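Local coordinates for protein DTDP-4-dehydrorhamnose reductase, rfbD ortholog (Clostridium acetobutylicum, PDB 1VL0) that probably catalyses the reduction of dTDP-6-deoxy-L-lyxo-4-hexulose to dTDP-L-rhamnose, with a nicotinamide dinucleotide as hydride donor, at residues V67-A72 against K95-A100; I108-T113 against K139-G144. One frame throughout, in Å; residues are numbered along the deposited sequence.

Contact 1 (V67-A72 against K95-A100); sequences VINCAA and KNLAAA. With NAI (1,4-dihydronicotinamide adenine dinucleotide), chain D.
Leu97 reaches from its helix toward the strand and sets one methyl, CD1, squarely over the flat face of the Asn69 carboxamide. The approach is close to perpendicular: CD1 stands 3.6 Å from Asn69 CG and 3.7 Å from Asn69 OD1, and lies almost as near the remaining atoms of the group. The side chains cross at about a right angle. CG anti to the backbone N (chi1 -179°) carries the carboxamide under Leu97, and chi2 of 33° turns its face to the methyl and OD1 toward Ala71. OD1 there accepts the backbone N of Ala71 at 3.2 Å, an Asx turn. This donor approaches 58° out of the carbonyl plane, on the face turned away from the leucine, so the amide is clasped between a methyl and an N-H. With Thr18 on OD1 and Gln110 OE1 taking ND2, the carboxamide is held at both ends.

Toward Val67 the fit slackens. Val67 CG2 comes only within 4.4 Å of Leu97 CD2, and Val67 leans as well on Phe59 and Ala101, while Leu97 shares Ile108. This looser half is still interior; the far side of the helix is also covered, as Lys95 bonds Asn212 and Tyr213 of the second subunit.

Past the turn the chain serves the cofactor. Ala72 N donates to O4B, the ring oxygen of the adenine ribose, at 3.3 Å, and the methyl of Ala71 lies against the adenine face, its CB 3.3 Å from NAI N3A. A strand whose carboxyl end opens into a dinucleotide-binding loop, followed by a helix that packs back on the same strand before the chain enters the next parallel strand, is the beta-alpha-beta crossover of the Rossmann fold.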
ATOM      1  N   VAL A  67      20.063  -7.232   0.192  1.00 33.99           N
ATOM      2  CA  VAL A  67      19.733  -8.510   0.754  1.00 32.53           C
ATOM      3  C   VAL A  67      18.839  -9.190  -0.258  1.00 33.19           C
ATOM      4  O   VAL A  67      17.890  -8.594  -0.782  1.00 32.95           O
ATOM      5  CB  VAL A  67      19.064  -8.425   2.179  1.00 35.74           C
ATOM      6  CG1 VAL A  67      17.813  -7.567   2.192  1.00 36.60           C
ATOM      7  CG2 VAL A  67      18.715  -9.843   2.740  1.00 32.86           C
ATOM      8  N   ILE A  68      19.166 -10.444  -0.555  1.00 31.63           N
ATOM      9  CA  ILE A  68      18.320 -11.318  -1.325  1.00 32.14           C
ATOM     10  C   ILE A  68      17.764 -12.386  -0.414  1.00 32.24           C
ATOM     11  O   ILE A  68      18.490 -13.219   0.106  1.00 32.40           O
ATOM     12  CB  ILE A  68      19.076 -11.973  -2.494  1.00 32.24           C
ATOM     13  CG1 ILE A  68      19.707 -10.900  -3.364  1.00 31.71           C
ATOM     14  CG2 ILE A  68      18.150 -12.744  -3.395  1.00 31.27           C
ATOM     15  CD1 ILE A  68      20.655 -11.411  -4.435  1.00 36.09           C
ATOM     16  N   ASN A  69      16.445 -12.393  -0.262  1.00 30.66           N
ATOM     17  CA  ASN A  69      15.852 -13.342   0.655  1.00 32.87           C
ATOM     18  C   ASN A  69      15.313 -14.573  -0.061  1.00 34.90           C
ATOM     19  O   ASN A  69      14.255 -14.509  -0.721  1.00 35.09           O
ATOM     20  CB  ASN A  69      14.733 -12.717   1.455  1.00 33.82           C
ATOM     21  CG  ASN A  69      14.147 -13.682   2.424  1.00 36.20           C
ATOM     22  OD1 ASN A  69      14.862 -14.537   2.947  1.00 32.34           O
ATOM     23  ND2 ASN A  69      12.878 -13.545   2.706  1.00 31.64           N
ATOM     24  N   CYS A  70      16.033 -15.691   0.095  1.00 36.75           N
ATOM     25  CA  CYS A  70      15.651 -16.975  -0.499  1.00 39.05           C
ATOM     26  C   CYS A  70      15.099 -17.935   0.537  1.00 40.36           C
ATOM     27  O   CYS A  70      14.756 -19.057   0.211  1.00 41.78           O
ATOM     28  CB  CYS A  70      16.854 -17.619  -1.194  1.00 38.72           C
ATOM     29  SG  CYS A  70      17.593 -16.540  -2.441  1.00 41.16           S
ATOM     30  N   ALA A  71      15.029 -17.498   1.787  1.00 39.88           N
ATOM     31  CA  ALA A  71      14.534 -18.348   2.874  1.00 38.63           C
ATOM     32  C   ALA A  71      13.015 -18.390   2.807  1.00 40.26           C
ATOM     33  O   ALA A  71      12.393 -17.370   2.590  1.00 40.84           O
ATOM     34  CB  ALA A  71      14.945 -17.770   4.197  1.00 39.42           C
ATOM     35  N   ALA A  72      12.429 -19.559   3.027  1.00 38.84           N
ATOM     36  CA  ALA A  72      10.991 -19.684   3.102  1.00 40.51           C
ATOM     37  C   ALA A  72      10.630 -21.011   3.729  1.00 40.82           C
ATOM     38  O   ALA A  72      11.460 -21.862   3.800  1.00 38.75           O
ATOM     39  CB  ALA A  72      10.387 -19.590   1.711  1.00 40.94           C
ATOM     40  N   LYS A  95       9.669  -8.915   6.615  1.00 32.70           N
ATOM     41  CA  LYS A  95       9.458  -7.677   7.373  1.00 31.75           C
ATOM     42  C   LYS A  95      10.737  -7.265   8.050  1.00 31.68           C
ATOM     43  O   LYS A  95      11.136  -6.109   7.949  1.00 32.60           O
ATOM     44  CB  LYS A  95       8.385  -7.871   8.474  1.00 32.22           C
ATOM     45  CG  LYS A  95       8.293  -6.722   9.519  1.00 37.21           C
ATOM     46  CD  LYS A  95       7.480  -7.072  10.774  1.00 37.19           C
ATOM     47  CE  LYS A  95       8.303  -7.086  12.070  1.00 38.47           C
ATOM     48  NZ  LYS A  95       8.970  -5.856  12.509  1.00 30.74           N
ATOM     49  N   ASN A  96      11.337  -8.202   8.778  1.00 32.36           N
ATOM     50  CA  ASN A  96      12.545  -7.918   9.538  1.00 31.72           C
ATOM     51  C   ASN A  96      13.683  -7.491   8.619  1.00 30.71           C
ATOM     52  O   ASN A  96      14.463  -6.554   8.944  1.00 32.45           O
ATOM     53  CB  ASN A  96      12.980  -9.129  10.397  1.00 34.20           C
ATOM     54  CG  ASN A  96      12.034  -9.415  11.577  1.00 35.74           C
ATOM     55  OD1 ASN A  96      11.317  -8.550  12.019  1.00 32.25           O
ATOM     56  ND2 ASN A  96      12.086 -10.632  12.109  1.00 31.26           N
ATOM     57  N   LEU A  97      13.810  -8.182   7.492  1.00 31.66           N
ATOM     58  CA  LEU A  97      14.896  -7.919   6.551  1.00 31.60           C
ATOM     59  C   LEU A  97      14.722  -6.616   5.802  1.00 31.40           C
ATOM     60  O   LEU A  97      15.688  -5.873   5.568  1.00 30.69           O
ATOM     61  CB  LEU A  97      14.999  -9.086   5.558  1.00 31.25           C
ATOM     62  CG  LEU A  97      15.373 -10.457   6.136  1.00 35.41           C
ATOM     63  CD1 LEU A  97      15.211 -11.512   5.057  1.00 32.58           C
ATOM     64  CD2 LEU A  97      16.823 -10.490   6.652  1.00 31.74           C
ATOM     65  N   ALA A  98      13.486  -6.325   5.432  1.00 30.48           N
ATOM     66  CA  ALA A  98      13.161  -5.097   4.718  1.00 31.04           C
ATOM     67  C   ALA A  98      13.456  -3.841   5.540  1.00 29.62           C
ATOM     68  O   ALA A  98      14.101  -2.883   5.038  1.00 33.84           O
ATOM     69  CB  ALA A  98      11.710  -5.122   4.240  1.00 30.61           C
ATOM     70  N   ALA A  99      13.049  -3.856   6.812  1.00 29.07           N
ATOM     71  CA  ALA A  99      13.269  -2.735   7.708  1.00 29.68           C
ATOM     72  C   ALA A  99      14.735  -2.580   8.091  1.00 30.56           C
ATOM     73  O   ALA A  99      15.230  -1.458   8.150  1.00 31.65           O
ATOM     74  CB  ALA A  99      12.479  -2.904   8.962  1.00 32.69           C
ATOM     75  N   ALA A 100      15.395  -3.701   8.347  1.00 32.89           N
ATOM     76  CA  ALA A 100      16.817  -3.691   8.733  1.00 33.33           C
ATOM     77  C   ALA A 100      17.619  -3.181   7.547  1.00 32.91           C
ATOM     78  O   ALA A 100      18.523  -2.420   7.704  1.00 34.04           O
ATOM     79  CB  ALA A 100      17.255  -5.072   9.140  1.00 34.74           C
TER
HETATM   80  PA  NAI D 300      14.584 -24.099  -0.549  0.50 41.38           P
HETATM   81  O1A NAI D 300      13.511 -24.782   0.253  0.50 39.89           O
HETATM   82  O2A NAI D 300      15.344 -25.021  -1.469  0.50 22.07           O
HETATM   83  O5B NAI D 300      15.494 -23.292   0.498  0.50 38.92           O
HETATM   84  C5B NAI D 300      14.839 -22.431   1.409  0.50 34.22           C
HETATM   85  C4B NAI D 300      15.747 -22.090   2.583  0.50 23.79           C
HETATM   86  O4B NAI D 300      14.967 -21.549   3.648  0.50 22.31           O
HETATM   87  C3B NAI D 300      16.477 -23.270   3.219  0.50 31.62           C
HETATM   88  O3B NAI D 300      17.872 -23.167   3.001  0.50 33.56           O
HETATM   89  C2B NAI D 300      16.101 -23.133   4.702  0.50 32.58           C
HETATM   90  O2B NAI D 300      17.057 -23.641   5.623  0.50 40.42           O
HETATM   91  C1B NAI D 300      15.842 -21.624   4.757  0.50 29.17           C
HETATM   92  N9A NAI D 300      15.291 -21.050   5.999  0.50 25.84           N
HETATM   93  C8A NAI D 300      14.220 -21.544   6.690  0.50 30.37           C
HETATM   94  N7A NAI D 300      14.031 -20.776   7.782  0.50 32.83           N
HETATM   95  C5A NAI D 300      14.969 -19.803   7.832  0.50 33.36           C
HETATM   96  C6A NAI D 300      15.205 -18.776   8.748  0.50 24.76           C
HETATM   97  N6A NAI D 300      14.449 -18.632   9.825  0.50 22.53           N
HETATM   98  N1A NAI D 300      16.253 -17.910   8.533  0.50 27.32           N
HETATM   99  C2A NAI D 300      17.059 -18.059   7.400  0.50 31.71           C
HETATM  100  N3A NAI D 300      16.850 -19.085   6.513  0.50 24.65           N
HETATM  101  C4A NAI D 300      15.797 -19.955   6.707  0.50 36.36           C
HETATM  102  O3  NAI D 300      13.909 -22.875  -1.335  0.50 40.14           O
HETATM  103  PN  NAI D 300      13.844 -22.653  -2.937  0.50 39.16           P
HETATM  104  O1N NAI D 300      15.062 -21.975  -3.422  0.50 20.82           O
HETATM  105  O2N NAI D 300      13.232 -23.856  -3.545  0.50 29.88           O
HETATM  106  O5D NAI D 300      12.795 -21.420  -2.945  0.50 42.09           O
HETATM  107  C5D NAI D 300      13.297 -20.099  -3.090  0.50 37.26           C
HETATM  108  C4D NAI D 300      12.149 -19.125  -3.087  0.50 41.95           C
HETATM  109  O4D NAI D 300      11.214 -19.408  -4.150  0.50 37.93           O
HETATM  110  C3D NAI D 300      11.368 -19.145  -1.774  0.50 41.45           C
HETATM  111  O3D NAI D 300      11.267 -17.801  -1.398  0.50 37.29           O
HETATM  112  C2D NAI D 300      10.008 -19.754  -2.116  0.50 39.39           C
HETATM  113  O2D NAI D 300       8.878 -19.301  -1.378  0.50 22.87           O
HETATM  114  C1D NAI D 300       9.898 -19.367  -3.595  0.50 43.27           C
HETATM  115  N1N NAI D 300       9.065 -20.274  -4.381  0.50 39.67           N
HETATM  116  C2N NAI D 300       9.540 -21.533  -4.670  0.50 38.61           C
HETATM  117  C3N NAI D 300       8.742 -22.373  -5.443  0.50 45.79           C
HETATM  118  C7N NAI D 300       9.030 -23.844  -5.498  0.50 50.89           C
HETATM  119  O7N NAI D 300       8.406 -24.585  -6.512  0.50 35.62           O
HETATM  120  N7N NAI D 300       9.855 -24.410  -4.608  0.50 56.31           N
HETATM  121  C4N NAI D 300       7.497 -21.926  -5.909  0.50 44.32           C
HETATM  122  C5N NAI D 300       7.029 -20.647  -5.607  0.50 26.17           C
HETATM  123  C6N NAI D 300       7.851 -19.839  -4.828  0.50 37.81           C

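Contact 2 (I108-T113 against K139-G144); sequences IVQIST and KTKLEG. With NAI (1,4-dihydronicotinamide adenine dinucleotide), chain D.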
ATOM      1  N   ILE A 108      16.277  -4.577  -1.086  1.00 32.44           N
ATOM      2  CA  ILE A 108      15.874  -5.893  -0.729  1.00 30.25           C
ATOM      3  C   ILE A 108      15.214  -6.589  -1.913  1.00 30.66           C
ATOM      4  O   ILE A 108      14.311  -6.026  -2.551  1.00 30.68           O
ATOM      5  CB  ILE A 108      14.950  -5.918   0.534  1.00 31.86           C
ATOM      6  CG1 ILE A 108      14.440  -7.347   0.761  1.00 34.12           C
ATOM      7  CG2 ILE A 108      13.742  -4.968   0.421  1.00 31.35           C
ATOM      8  CD1 ILE A 108      13.913  -7.627   2.074  1.00 34.90           C
ATOM      9  N   VAL A 109      15.674  -7.815  -2.215  1.00 30.45           N
ATOM     10  CA  VAL A 109      14.964  -8.687  -3.138  1.00 30.52           C
ATOM     11  C   VAL A 109      14.242  -9.708  -2.290  1.00 31.75           C
ATOM     12  O   VAL A 109      14.816 -10.374  -1.460  1.00 30.82           O
ATOM     13  CB  VAL A 109      15.856  -9.437  -4.131  1.00 30.16           C
ATOM     14  CG1 VAL A 109      15.063 -10.329  -5.026  1.00 32.35           C
ATOM     15  CG2 VAL A 109      16.640  -8.462  -5.002  1.00 32.62           C
ATOM     16  N   GLN A 110      12.952  -9.829  -2.538  1.00 30.77           N
ATOM     17  CA  GLN A 110      12.094 -10.828  -1.867  1.00 31.90           C
ATOM     18  C   GLN A 110      11.495 -11.791  -2.915  1.00 32.41           C
ATOM     19  O   GLN A 110      10.770 -11.379  -3.836  1.00 32.44           O
ATOM     20  CB  GLN A 110      10.968 -10.096  -1.178  1.00 33.82           C
ATOM     21  CG  GLN A 110       9.789 -10.969  -0.714  1.00 31.44           C
ATOM     22  CD  GLN A 110      10.193 -11.962   0.344  1.00 38.73           C
ATOM     23  OE1 GLN A 110      11.276 -11.864   0.951  1.00 36.31           O
ATOM     24  NE2 GLN A 110       9.319 -12.919   0.586  1.00 39.22           N
ATOM     25  N   ILE A 111      11.798 -13.059  -2.761  1.00 30.30           N
ATOM     26  CA  ILE A 111      11.313 -14.028  -3.681  1.00 32.40           C
ATOM     27  C   ILE A 111       9.937 -14.522  -3.197  1.00 32.05           C
ATOM     28  O   ILE A 111       9.755 -14.857  -2.012  1.00 31.77           O
ATOM     29  CB  ILE A 111      12.305 -15.229  -3.833  1.00 33.45           C
ATOM     30  CG1 ILE A 111      13.742 -14.758  -4.104  1.00 29.83           C
ATOM     31  CG2 ILE A 111      11.791 -16.146  -4.966  1.00 34.09           C
ATOM     32  CD1 ILE A 111      14.009 -14.148  -5.453  1.00 29.80           C
ATOM     33  N   SER A 112       8.985 -14.567  -4.116  1.00 32.92           N
ATOM     34  CA  SER A 112       7.630 -14.905  -3.787  1.00 32.26           C
ATOM     35  C   SER A 112       7.078 -15.953  -4.786  1.00 32.71           C
ATOM     36  O   SER A 112       7.841 -16.628  -5.499  1.00 32.51           O
ATOM     37  CB  SER A 112       6.746 -13.632  -3.777  1.00 32.39           C
ATOM     38  OG  SER A 112       5.471 -13.830  -3.133  1.00 37.29           O
ATOM     39  N   THR A 113       5.749 -16.065  -4.847  1.00 34.14           N
ATOM     40  CA  THR A 113       5.079 -17.250  -5.362  1.00 32.52           C
ATOM     41  C   THR A 113       3.819 -16.956  -6.169  1.00 34.20           C
ATOM     42  O   THR A 113       3.089 -16.003  -5.925  1.00 35.64           O
ATOM     43  CB  THR A 113       4.787 -18.238  -4.182  1.00 32.01           C
ATOM     44  OG1 THR A 113       4.102 -19.421  -4.650  1.00 33.56           O
ATOM     45  CG2 THR A 113       3.856 -17.636  -3.151  1.00 29.59           C
ATOM     46  N   LYS A 139      -0.987 -17.126   1.543  1.00 33.64           N
ATOM     47  CA  LYS A 139      -1.407 -16.000   2.367  1.00 34.79           C
ATOM     48  C   LYS A 139      -0.215 -15.412   3.112  1.00 31.34           C
ATOM     49  O   LYS A 139      -0.045 -14.212   3.159  1.00 29.99           O
ATOM     50  CB  LYS A 139      -2.495 -16.458   3.349  1.00 36.22           C
ATOM     51  CG  LYS A 139      -2.800 -15.464   4.487  1.00 46.12           C
ATOM     52  CD  LYS A 139      -3.278 -14.062   3.990  1.00 50.79           C
ATOM     53  CE  LYS A 139      -3.691 -13.169   5.183  1.00 49.06           C
ATOM     54  NZ  LYS A 139      -4.334 -11.864   4.755  1.00 49.61           N
ATOM     55  N   THR A 140       0.600 -16.281   3.683  1.00 32.89           N
ATOM     56  CA  THR A 140       1.813 -15.847   4.429  1.00 31.53           C
ATOM     57  C   THR A 140       2.892 -15.252   3.540  1.00 32.69           C
ATOM     58  O   THR A 140       3.544 -14.305   3.927  1.00 33.41           O
ATOM     59  CB  THR A 140       2.414 -17.010   5.246  1.00 32.83           C
ATOM     60  OG1 THR A 140       2.826 -18.104   4.385  1.00 34.08           O
ATOM     61  CG2 THR A 140       1.376 -17.566   6.243  1.00 34.12           C
ATOM     62  N   LYS A 141       3.092 -15.814   2.354  1.00 33.54           N
ATOM     63  CA  LYS A 141       4.021 -15.230   1.387  1.00 33.69           C
ATOM     64  C   LYS A 141       3.493 -13.874   0.927  1.00 32.64           C
ATOM     65  O   LYS A 141       4.244 -12.951   0.769  1.00 32.73           O
ATOM     66  CB  LYS A 141       4.214 -16.128   0.162  1.00 34.60           C
ATOM     67  CG  LYS A 141       4.899 -17.452   0.414  1.00 33.50           C
ATOM     68  CD  LYS A 141       6.407 -17.245   0.721  1.00 36.43           C
ATOM     69  CE  LYS A 141       7.197 -16.721  -0.486  1.00 36.64           C
ATOM     70  NZ  LYS A 141       8.638 -16.556  -0.133  1.00 38.41           N
ATOM     71  N   LEU A 142       2.196 -13.745   0.709  1.00 32.65           N
ATOM     72  CA  LEU A 142       1.627 -12.435   0.326  1.00 32.81           C
ATOM     73  C   LEU A 142       1.854 -11.346   1.378  1.00 33.98           C
ATOM     74  O   LEU A 142       2.200 -10.223   1.063  1.00 31.79           O
ATOM     75  CB  LEU A 142       0.143 -12.535   0.038  1.00 35.34           C
ATOM     76  CG  LEU A 142      -0.524 -11.208  -0.345  1.00 36.59           C
ATOM     77  CD1 LEU A 142      -0.065 -10.680  -1.651  1.00 36.69           C
ATOM     78  CD2 LEU A 142      -2.032 -11.392  -0.388  1.00 34.75           C
ATOM     79  N   GLU A 143       1.632 -11.687   2.627  1.00 34.39           N
ATOM     80  CA  GLU A 143       1.843 -10.740   3.690  1.00 34.51           C
ATOM     81  C   GLU A 143       3.315 -10.350   3.762  1.00 32.55           C
ATOM     82  O   GLU A 143       3.636  -9.201   4.061  1.00 33.52           O
ATOM     83  CB  GLU A 143       1.325 -11.296   5.029  1.00 34.88           C
ATOM     84  CG  GLU A 143      -0.196 -11.442   5.045  1.00 41.12           C
ATOM     85  CD  GLU A 143      -0.952 -10.129   4.874  1.00 47.26           C
ATOM     86  OE1 GLU A 143      -0.370  -9.016   5.162  1.00 48.41           O
ATOM     87  OE2 GLU A 143      -2.147 -10.221   4.491  1.00 52.26           O
ATOM     88  N   GLY A 144       4.183 -11.292   3.453  1.00 32.26           N
ATOM     89  CA  GLY A 144       5.634 -11.001   3.320  1.00 29.51           C
ATOM     90  C   GLY A 144       5.847  -9.929   2.274  1.00 32.87           C
ATOM     91  O   GLY A 144       6.528  -8.987   2.508  1.00 31.87           O
TER
HETATM   92  PA  NAI D 300      14.584 -24.099  -0.549  0.50 41.38           P
HETATM   93  O1A NAI D 300      13.511 -24.782   0.253  0.50 39.89           O
HETATM   94  O2A NAI D 300      15.344 -25.021  -1.469  0.50 22.07           O
HETATM   95  O5B NAI D 300      15.494 -23.292   0.498  0.50 38.92           O
HETATM   96  C5B NAI D 300      14.839 -22.431   1.409  0.50 34.22           C
HETATM   97  C4B NAI D 300      15.747 -22.090   2.583  0.50 23.79           C
HETATM   98  O4B NAI D 300      14.967 -21.549   3.648  0.50 22.31           O
HETATM   99  C3B NAI D 300      16.477 -23.270   3.219  0.50 31.62           C
HETATM  100  O3B NAI D 300      17.872 -23.167   3.001  0.50 33.56           O
HETATM  101  C2B NAI D 300      16.101 -23.133   4.702  0.50 32.58           C
HETATM  102  O2B NAI D 300      17.057 -23.641   5.623  0.50 40.42           O
HETATM  103  C1B NAI D 300      15.842 -21.624   4.757  0.50 29.17           C
HETATM  104  N9A NAI D 300      15.291 -21.050   5.999  0.50 25.84           N
HETATM  105  C8A NAI D 300      14.220 -21.544   6.690  0.50 30.37           C
HETATM  106  N7A NAI D 300      14.031 -20.776   7.782  0.50 32.83           N
HETATM  107  C5A NAI D 300      14.969 -19.803   7.832  0.50 33.36           C
HETATM  108  C6A NAI D 300      15.205 -18.776   8.748  0.50 24.76           C
HETATM  109  N6A NAI D 300      14.449 -18.632   9.825  0.50 22.53           N
HETATM  110  N1A NAI D 300      16.253 -17.910   8.533  0.50 27.32           N
HETATM  111  C2A NAI D 300      17.059 -18.059   7.400  0.50 31.71           C
HETATM  112  N3A NAI D 300      16.850 -19.085   6.513  0.50 24.65           N
HETATM  113  C4A NAI D 300      15.797 -19.955   6.707  0.50 36.36           C
HETATM  114  O3  NAI D 300      13.909 -22.875  -1.335  0.50 40.14           O
HETATM  115  PN  NAI D 300      13.844 -22.653  -2.937  0.50 39.16           P
HETATM  116  O1N NAI D 300      15.062 -21.975  -3.422  0.50 20.82           O
HETATM  117  O2N NAI D 300      13.232 -23.856  -3.545  0.50 29.88           O
HETATM  118  O5D NAI D 300      12.795 -21.420  -2.945  0.50 42.09           O
HETATM  119  C5D NAI D 300      13.297 -20.099  -3.090  0.50 37.26           C
HETATM  120  C4D NAI D 300      12.149 -19.125  -3.087  0.50 41.95           C
HETATM  121  O4D NAI D 300      11.214 -19.408  -4.150  0.50 37.93           O
HETATM  122  C3D NAI D 300      11.368 -19.145  -1.774  0.50 41.45           C
HETATM  123  O3D NAI D 300      11.267 -17.801  -1.398  0.50 37.29           O
HETATM  124  C2D NAI D 300      10.008 -19.754  -2.116  0.50 39.39           C
HETATM  125  O2D NAI D 300       8.878 -19.301  -1.378  0.50 22.87           O
HETATM  126  C1D NAI D 300       9.898 -19.367  -3.595  0.50 43.27           C
HETATM  127  N1N NAI D 300       9.065 -20.274  -4.381  0.50 39.67           N
HETATM  128  C2N NAI D 300       9.540 -21.533  -4.670  0.50 38.61           C
HETATM  129  C3N NAI D 300       8.742 -22.373  -5.443  0.50 45.79           C
HETATM  130  C7N NAI D 300       9.030 -23.844  -5.498  0.50 50.89           C
HETATM  131  O7N NAI D 300       8.406 -24.585  -6.512  0.50 35.62           O
HETATM  132  N7N NAI D 300       9.855 -24.410  -4.608  0.50 56.31           N
HETATM  133  C4N NAI D 300       7.497 -21.926  -5.909  0.50 44.32           C
HETATM  134  C5N NAI D 300       7.029 -20.647  -5.607  0.50 26.17           C
HETATM  135  C6N NAI D 300       7.851 -19.839  -4.828  0.50 37.81           C
HETATM  136  O   HOH W   1       8.850 -15.302   2.192  1.00 36.66           O
HETATM  137  O   HOH W   2       6.671 -13.196  -0.384  1.00 40.34           O
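Four oxygens gather round one lysine nitrogen: NZ of Lys141 is hydrogen-bonded to the main-chain O of Ile111 at 2.8 Å, to O2D and O3D of the nicotinamide ribose, and to a water. The strand carbonyl is met at a C=O...N angle of 150°, a little out of its plane, and NAI O2D, 3.0 Å from Lys141 NZ, is the nearer of the two sugar hydroxyls. Curling at chi1, chi2 and chi3, all near -70°, brings the amine back across the strand. Thr113 CG2 packs crosswise against the first two methylenes, 3.7 Å from both CB and CG of Lys141.

Lys141 follows Tyr137 by one helical turn, which is the YxxxK signature of short-chain dehydrogenases/reductases; Tyr137 also bonds the cofactor. Strand and helix run roughly antiparallel here, at 146°, and two waters bridge them. One accepts from both Lys141 NZ and Gln110 NE2. A second takes another bond from Gln110 NE2 and donates to Ser112 OG and, at 2.7 Å, to Lys141 O, while Asn69 holds Gln110 OE1 and Glu145 holds Ser112 OG. At the end of the strand, Thr113 OG1, bonded to Tyr115 N, lies 3.3 Å from NAI C5N of the nicotinamide ring. On the outer helix face a 2.7 Å salt bridge joins Lys139 NZ to Glu143 OE2, and Lys139 NZ also bonds Phe128 O of the second subunit.

In the fold
The two contacts show how one parallel sheet can serve different ends. Both touching surfaces are buried, and both lean on neighbouring strands, 66-69 and 107-113, joined by backbone bonds between Val67 or Asn69 and Val109. Helix 83-104 links them along the chain: it packs in contact 1 and then leads directly into the strand of contact 2. Contact 1 rests on van der Waals contact, a methyl on a carboxamide, and its loop meets chiefly the adenosine half of NAI, though Ala72 also touches the nicotinamide ribose; contact 2, at the nicotinamide half, uses direct and water-bridged hydrogen bonds. Each has an outer helix face at the second subunit, through Lys95 and Lys139 respectively.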